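Local coordinates for protein putative MAR1 (Leishmania donovani, PDB 1X9G) that is of unknown function but belongs to the isochorismatase superfamily and has been put forward as a possible ribonuclease, at residues A[12-23]-A[175-184]. Residues are numbered along the deposited sequence; the frame is centred on the assembly and turned at random.
Sequences LMPHYSKGKTAF and QMTKDAMDPN
H15 and Y16 reach together to the carboxylate of D182, joining the loop before the first strand of this isochorismatase-type parallel α/β fold to the linker between helices 169-176 and 185-191. H15 NE2 gives a hydrogen bond to D182 OD1 (3.1 Å), tilted out of both the imidazole and carboxylate planes, while Y16 OH donates to the syn lone pair of OD2 at 2.5 Å. The phenol ring stands almost perpendicular to that carboxylate, 87° between planes. With chi1 of 59°, Y16 CG sits between its own backbone N and carbonyl carbon, and one face of the phenol takes H15 CE1, 3.4 Å above the phenol plane and over its centre. T177 CG2 meets the phenol edge. Closer to strand 21-26, M176 runs inward: its SD lies 3.9 Å from M13 SD, and its bent end brings CE to T21 OG1 and F23 CZ. M176 O takes the N-H of Y16. Beyond, Q175 OE1 accepts from M13 N in its carbonyl plane, and S171 holds the NE2 of the same amide. D182 OD2 also accepts from N184 N, on the anti side and well out of the carboxylate plane, a capping bond ahead of helix 185-191; N184 ND2, in its amide plane, donates to Y16 OH (2.9 Å).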
ATOM      1  N   LEU A  12      13.078  -4.989 -12.769  1.00 67.05           N
ATOM      2  CA  LEU A  12      12.017  -5.901 -13.264  1.00 63.36           C
ATOM      3  C   LEU A  12      12.621  -7.243 -13.708  1.00 61.85           C
ATOM      4  O   LEU A  12      13.781  -7.500 -13.406  1.00 61.29           O
ATOM      5  CB  LEU A  12      11.236  -5.240 -14.406  1.00 62.75           C
ATOM      6  CG  LEU A  12      10.461  -3.953 -14.139  1.00 60.07           C
ATOM      7  CD1 LEU A  12      10.192  -3.206 -15.400  1.00 58.42           C
ATOM      8  CD2 LEU A  12       9.140  -4.274 -13.460  1.00 61.55           C
ATOM      9  N   MET A  13      11.858  -8.103 -14.383  1.00 59.76           N
ATOM     10  CA  MET A  13      12.468  -9.279 -15.051  1.00 60.51           C
ATOM     11  C   MET A  13      13.531  -8.837 -16.093  1.00 61.21           C
ATOM     12  O   MET A  13      13.314  -7.873 -16.846  1.00 61.14           O
ATOM     13  CB  MET A  13      11.418 -10.164 -15.730  1.00 60.13           C
ATOM     14  CG  MET A  13      10.493 -10.836 -14.732  1.00 59.17           C
ATOM     15  SD  MET A  13       9.814 -12.384 -15.238  1.00 59.84           S
ATOM     16  CE  MET A  13      11.184 -13.486 -14.843  1.00 59.34           C
ATOM     17  N   PRO A  14      14.704  -9.491 -16.094  1.00 61.58           N
ATOM     18  CA  PRO A  14      15.700  -9.180 -17.123  1.00 61.16           C
ATOM     19  C   PRO A  14      15.297  -9.897 -18.405  1.00 60.86           C
ATOM     20  O   PRO A  14      14.438 -10.798 -18.328  1.00 60.66           O
ATOM     21  CB  PRO A  14      17.001  -9.762 -16.548  1.00 61.46           C
ATOM     22  CG  PRO A  14      16.583 -10.829 -15.606  1.00 61.04           C
ATOM     23  CD  PRO A  14      15.161 -10.539 -15.157  1.00 61.65           C
ATOM     24  N   HIS A  15      15.885  -9.497 -19.550  1.00 60.46           N
ATOM     25  CA  HIS A  15      15.727 -10.207 -20.832  1.00 60.01           C
ATOM     26  C   HIS A  15      15.854 -11.721 -20.625  1.00 60.50           C
ATOM     27  O   HIS A  15      16.722 -12.171 -19.890  1.00 58.84           O
ATOM     28  CB  HIS A  15      16.699  -9.703 -21.939  1.00 59.41           C
ATOM     29  CG  HIS A  15      16.429 -10.344 -23.266  1.00 60.36           C
ATOM     30  ND1 HIS A  15      17.161 -11.419 -23.738  1.00 60.08           N
ATOM     31  CD2 HIS A  15      15.422 -10.157 -24.161  1.00 60.08           C
ATOM     32  CE1 HIS A  15      16.636 -11.848 -24.875  1.00 59.23           C
ATOM     33  NE2 HIS A  15      15.576 -11.106 -25.151  1.00 60.40           N
ATOM     34  N   TYR A  16      14.986 -12.498 -21.268  1.00 62.77           N
ATOM     35  CA  TYR A  16      14.957 -13.970 -21.071  1.00 65.74           C
ATOM     36  C   TYR A  16      16.296 -14.722 -21.175  1.00 67.22           C
ATOM     37  O   TYR A  16      16.437 -15.808 -20.587  1.00 67.57           O
ATOM     38  CB  TYR A  16      13.913 -14.674 -21.961  1.00 66.02           C
ATOM     39  CG  TYR A  16      14.063 -14.507 -23.472  1.00 66.45           C
ATOM     40  CD1 TYR A  16      13.092 -13.811 -24.201  1.00 66.87           C
ATOM     41  CD2 TYR A  16      15.130 -15.085 -24.186  1.00 68.03           C
ATOM     42  CE1 TYR A  16      13.186 -13.657 -25.583  1.00 67.09           C
ATOM     43  CE2 TYR A  16      15.243 -14.935 -25.602  1.00 67.10           C
ATOM     44  CZ  TYR A  16      14.254 -14.213 -26.291  1.00 68.13           C
ATOM     45  OH  TYR A  16      14.287 -14.012 -27.672  1.00 66.03           O
ATOM     46  N   SER A  17      17.254 -14.139 -21.895  1.00 68.10           N
ATOM     47  CA  SER A  17      18.536 -14.777 -22.168  1.00 70.31           C
ATOM     48  C   SER A  17      19.606 -14.477 -21.126  1.00 71.40           C
ATOM     49  O   SER A  17      20.707 -15.026 -21.201  1.00 71.73           O
ATOM     50  CB  SER A  17      19.045 -14.372 -23.568  1.00 70.09           C
ATOM     51  OG  SER A  17      19.344 -12.980 -23.604  1.00 71.68           O
ATOM     52  N   LYS A  18      19.301 -13.595 -20.176  1.00 72.98           N
ATOM     53  CA  LYS A  18      20.190 -13.313 -19.042  1.00 74.48           C
ATOM     54  C   LYS A  18      19.818 -14.256 -17.868  1.00 74.31           C
ATOM     55  O   LYS A  18      18.808 -14.051 -17.180  1.00 75.19           O
ATOM     56  CB  LYS A  18      20.082 -11.826 -18.664  1.00 75.17           C
ATOM     57  CG  LYS A  18      21.071 -11.329 -17.570  1.00 77.09           C
ATOM     58  CD  LYS A  18      20.856  -9.829 -17.177  1.00 76.81           C
ATOM     59  CE  LYS A  18      21.281  -9.514 -15.697  1.00 79.98           C
ATOM     60  NZ  LYS A  18      20.322  -9.973 -14.575  1.00 78.62           N
ATOM     61  N   GLY A  19      20.604 -15.318 -17.676  1.00 73.85           N
ATOM     62  CA  GLY A  19      20.390 -16.272 -16.578  1.00 72.55           C
ATOM     63  C   GLY A  19      19.334 -17.326 -16.848  1.00 71.83           C
ATOM     64  O   GLY A  19      19.116 -17.698 -18.000  1.00 72.38           O
ATOM     65  N   LYS A  20      18.715 -17.834 -15.782  1.00 70.46           N
ATOM     66  CA  LYS A  20      17.657 -18.841 -15.871  1.00 69.82           C
ATOM     67  C   LYS A  20      16.465 -18.427 -15.016  1.00 68.83           C
ATOM     68  O   LYS A  20      16.625 -17.774 -13.988  1.00 68.85           O
ATOM     69  CB  LYS A  20      18.128 -20.233 -15.394  1.00 69.91           C
ATOM     70  CG  LYS A  20      19.428 -20.751 -15.987  1.00 70.58           C
ATOM     71  CD  LYS A  20      19.558 -22.262 -15.808  1.00 71.20           C
ATOM     72  CE  LYS A  20      20.449 -22.934 -16.912  1.00 73.64           C
ATOM     73  NZ  LYS A  20      19.669 -23.667 -17.996  1.00 74.29           N
ATOM     74  N   THR A  21      15.280 -18.850 -15.442  1.00 67.52           N
ATOM     75  CA  THR A  21      14.020 -18.600 -14.773  1.00 66.17           C
ATOM     76  C   THR A  21      13.254 -19.902 -14.623  1.00 65.59           C
ATOM     77  O   THR A  21      13.042 -20.604 -15.608  1.00 65.24           O
ATOM     78  CB  THR A  21      13.125 -17.691 -15.637  1.00 66.50           C
ATOM     79  OG1 THR A  21      13.704 -16.385 -15.724  1.00 65.00           O
ATOM     80  CG2 THR A  21      11.690 -17.611 -15.042  1.00 66.61           C
ATOM     81  N   ALA A  22      12.825 -20.224 -13.406  1.00 64.61           N
ATOM     82  CA  ALA A  22      11.857 -21.316 -13.213  1.00 63.54           C
ATOM     83  C   ALA A  22      10.432 -20.770 -13.179  1.00 63.20           C
ATOM     84  O   ALA A  22      10.126 -19.806 -12.441  1.00 63.04           O
ATOM     85  CB  ALA A  22      12.161 -22.163 -11.936  1.00 62.53           C
ATOM     86  N   PHE A  23       9.590 -21.358 -14.027  1.00 62.03           N
ATOM     87  CA  PHE A  23       8.156 -21.295 -13.883  1.00 61.11           C
ATOM     88  C   PHE A  23       7.710 -22.365 -12.889  1.00 60.96           C
ATOM     89  O   PHE A  23       8.020 -23.545 -13.025  1.00 60.78           O
ATOM     90  CB  PHE A  23       7.463 -21.436 -15.239  1.00 61.10           C
ATOM     91  CG  PHE A  23       7.926 -20.416 -16.271  1.00 61.56           C
ATOM     92  CD1 PHE A  23       8.359 -20.820 -17.520  1.00 62.36           C
ATOM     93  CD2 PHE A  23       7.925 -19.046 -15.980  1.00 61.62           C
ATOM     94  CE1 PHE A  23       8.794 -19.874 -18.488  1.00 64.23           C
ATOM     95  CE2 PHE A  23       8.354 -18.099 -16.933  1.00 64.48           C
ATOM     96  CZ  PHE A  23       8.794 -18.525 -18.200  1.00 63.45           C
ATOM     97  N   GLN A 175       8.301  -8.237 -20.199  1.00 57.73           N
ATOM     98  CA  GLN A 175       9.460  -7.798 -19.453  1.00 57.79           C
ATOM     99  C   GLN A 175      10.632  -8.678 -19.855  1.00 59.91           C
ATOM    100  O   GLN A 175      11.777  -8.230 -19.875  1.00 60.53           O
ATOM    101  CB  GLN A 175       9.211  -7.904 -17.951  1.00 56.28           C
ATOM    102  CG  GLN A 175       8.402  -6.741 -17.291  1.00 56.22           C
ATOM    103  CD  GLN A 175       8.020  -7.098 -15.856  1.00 56.09           C
ATOM    104  OE1 GLN A 175       8.859  -7.547 -15.099  1.00 56.42           O
ATOM    105  NE2 GLN A 175       6.748  -6.970 -15.506  1.00 52.97           N
ATOM    106  N   MET A 176      10.344  -9.931 -20.161  1.00 61.81           N
ATOM    107  CA  MET A 176      11.343 -10.856 -20.616  1.00 65.63           C
ATOM    108  C   MET A 176      11.782 -10.667 -22.108  1.00 65.92           C
ATOM    109  O   MET A 176      12.893 -11.047 -22.451  1.00 65.79           O
ATOM    110  CB  MET A 176      10.845 -12.286 -20.373  1.00 65.26           C
ATOM    111  CG  MET A 176      10.863 -12.732 -18.910  1.00 66.51           C
ATOM    112  SD  MET A 176       9.948 -14.290 -18.584  1.00 68.22           S
ATOM    113  CE  MET A 176      11.325 -15.456 -18.488  1.00 66.89           C
ATOM    114  N   THR A 177      10.924 -10.111 -22.973  1.00 67.27           N
ATOM    115  CA  THR A 177      11.286  -9.835 -24.382  1.00 69.26           C
ATOM    116  C   THR A 177      11.469  -8.370 -24.646  1.00 71.13           C
ATOM    117  O   THR A 177      10.612  -7.777 -25.276  1.00 73.85           O
ATOM    118  CB  THR A 177      10.163 -10.230 -25.397  1.00 69.85           C
ATOM    119  OG1 THR A 177       8.894 -10.309 -24.750  1.00 68.21           O
ATOM    120  CG2 THR A 177      10.471 -11.563 -26.082  1.00 71.90           C
ATOM    121  N   LYS A 178      12.542  -7.741 -24.205  1.00 71.31           N
ATOM    122  CA  LYS A 178      12.437  -6.301 -23.985  1.00 70.27           C
ATOM    123  C   LYS A 178      12.099  -5.388 -25.211  1.00 70.24           C
ATOM    124  O   LYS A 178      12.030  -4.157 -25.083  1.00 69.88           O
ATOM    125  CB  LYS A 178      13.655  -5.839 -23.198  1.00 70.80           C
ATOM    126  CG  LYS A 178      13.757  -6.430 -21.759  1.00 70.51           C
ATOM    127  CD  LYS A 178      14.104  -5.302 -20.725  1.00 71.59           C
ATOM    128  CE  LYS A 178      14.259  -5.800 -19.290  1.00 73.72           C
ATOM    129  NZ  LYS A 178      12.969  -6.337 -18.673  1.00 74.00           N
ATOM    130  N   ASP A 179      11.823  -6.007 -26.374  1.00 70.01           N
ATOM    131  CA  ASP A 179      11.739  -5.313 -27.688  1.00 69.18           C
ATOM    132  C   ASP A 179      10.741  -6.002 -28.638  1.00 68.61           C
ATOM    133  O   ASP A 179      10.714  -7.220 -28.709  1.00 68.63           O
ATOM    134  CB  ASP A 179      13.125  -5.311 -28.341  1.00 69.04           C
ATOM    135  CG  ASP A 179      13.353  -4.112 -29.264  1.00 68.37           C
ATOM    136  OD1 ASP A 179      12.614  -3.941 -30.281  1.00 65.70           O
ATOM    137  OD2 ASP A 179      14.308  -3.346 -28.959  1.00 66.52           O
ATOM    138  N   ALA A 180       9.933  -5.239 -29.377  1.00 68.11           N
ATOM    139  CA  ALA A 180       8.979  -5.836 -30.331  1.00 68.05           C
ATOM    140  C   ALA A 180       9.655  -6.377 -31.618  1.00 68.44           C
ATOM    141  O   ALA A 180       8.990  -6.982 -32.463  1.00 67.78           O
ATOM    142  CB  ALA A 180       7.841  -4.855 -30.680  1.00 67.56           C
ATOM    143  N   MET A 181      10.966  -6.149 -31.754  1.00 69.16           N
ATOM    144  CA  MET A 181      11.769  -6.713 -32.864  1.00 69.94           C
ATOM    145  C   MET A 181      12.649  -7.867 -32.391  1.00 69.38           C
ATOM    146  O   MET A 181      13.669  -8.185 -32.994  1.00 69.81           O
ATOM    147  CB  MET A 181      12.600  -5.620 -33.549  1.00 69.93           C
ATOM    148  CG  MET A 181      11.758  -4.640 -34.384  1.00 72.50           C
ATOM    149  SD  MET A 181      11.028  -5.330 -35.919  1.00 77.54           S
ATOM    150  CE  MET A 181       9.366  -5.829 -35.415  1.00 76.04           C
ATOM    151  N   ASP A 182      12.228  -8.487 -31.298  1.00 68.78           N
ATOM    152  CA  ASP A 182      12.956  -9.588 -30.682  1.00 67.79           C
ATOM    153  C   ASP A 182      12.693 -10.843 -31.501  1.00 67.00           C
ATOM    154  O   ASP A 182      11.561 -11.034 -31.944  1.00 66.05           O
ATOM    155  CB  ASP A 182      12.456  -9.798 -29.243  1.00 66.88           C
ATOM    156  CG  ASP A 182      13.331 -10.743 -28.467  1.00 66.42           C
ATOM    157  OD1 ASP A 182      14.342 -10.276 -27.899  1.00 66.76           O
ATOM    158  OD2 ASP A 182      13.031 -11.951 -28.441  1.00 66.51           O
ATOM    159  N   PRO A 183      13.719 -11.711 -31.681  1.00 67.20           N
ATOM    160  CA  PRO A 183      13.547 -12.886 -32.559  1.00 67.06           C
ATOM    161  C   PRO A 183      12.379 -13.729 -32.079  1.00 67.57           C
ATOM    162  O   PRO A 183      11.721 -14.431 -32.877  1.00 67.21           O
ATOM    163  CB  PRO A 183      14.865 -13.652 -32.397  1.00 66.61           C
ATOM    164  CG  PRO A 183      15.852 -12.636 -32.007  1.00 66.77           C
ATOM    165  CD  PRO A 183      15.084 -11.667 -31.120  1.00 67.41           C
ATOM    166  N   ASN A 184      12.094 -13.640 -30.782  1.00 67.39           N
ATOM    167  CA  ASN A 184      11.011 -14.451 -30.246  1.00 67.66           C
ATOM    168  C   ASN A 184       9.645 -13.770 -30.095  1.00 67.37           C
ATOM    169  O   ASN A 184       8.667 -14.422 -29.728  1.00 66.49           O
ATOM    170  CB  ASN A 184      11.458 -15.238 -29.017  1.00 67.16           C
ATOM    171  CG  ASN A 184      12.246 -16.452 -29.402  1.00 67.50           C
ATOM    172  OD1 ASN A 184      11.764 -17.305 -30.158  1.00 66.19           O
ATOM    173  ND2 ASN A 184      13.469 -16.540 -28.913  1.00 66.61           N
TER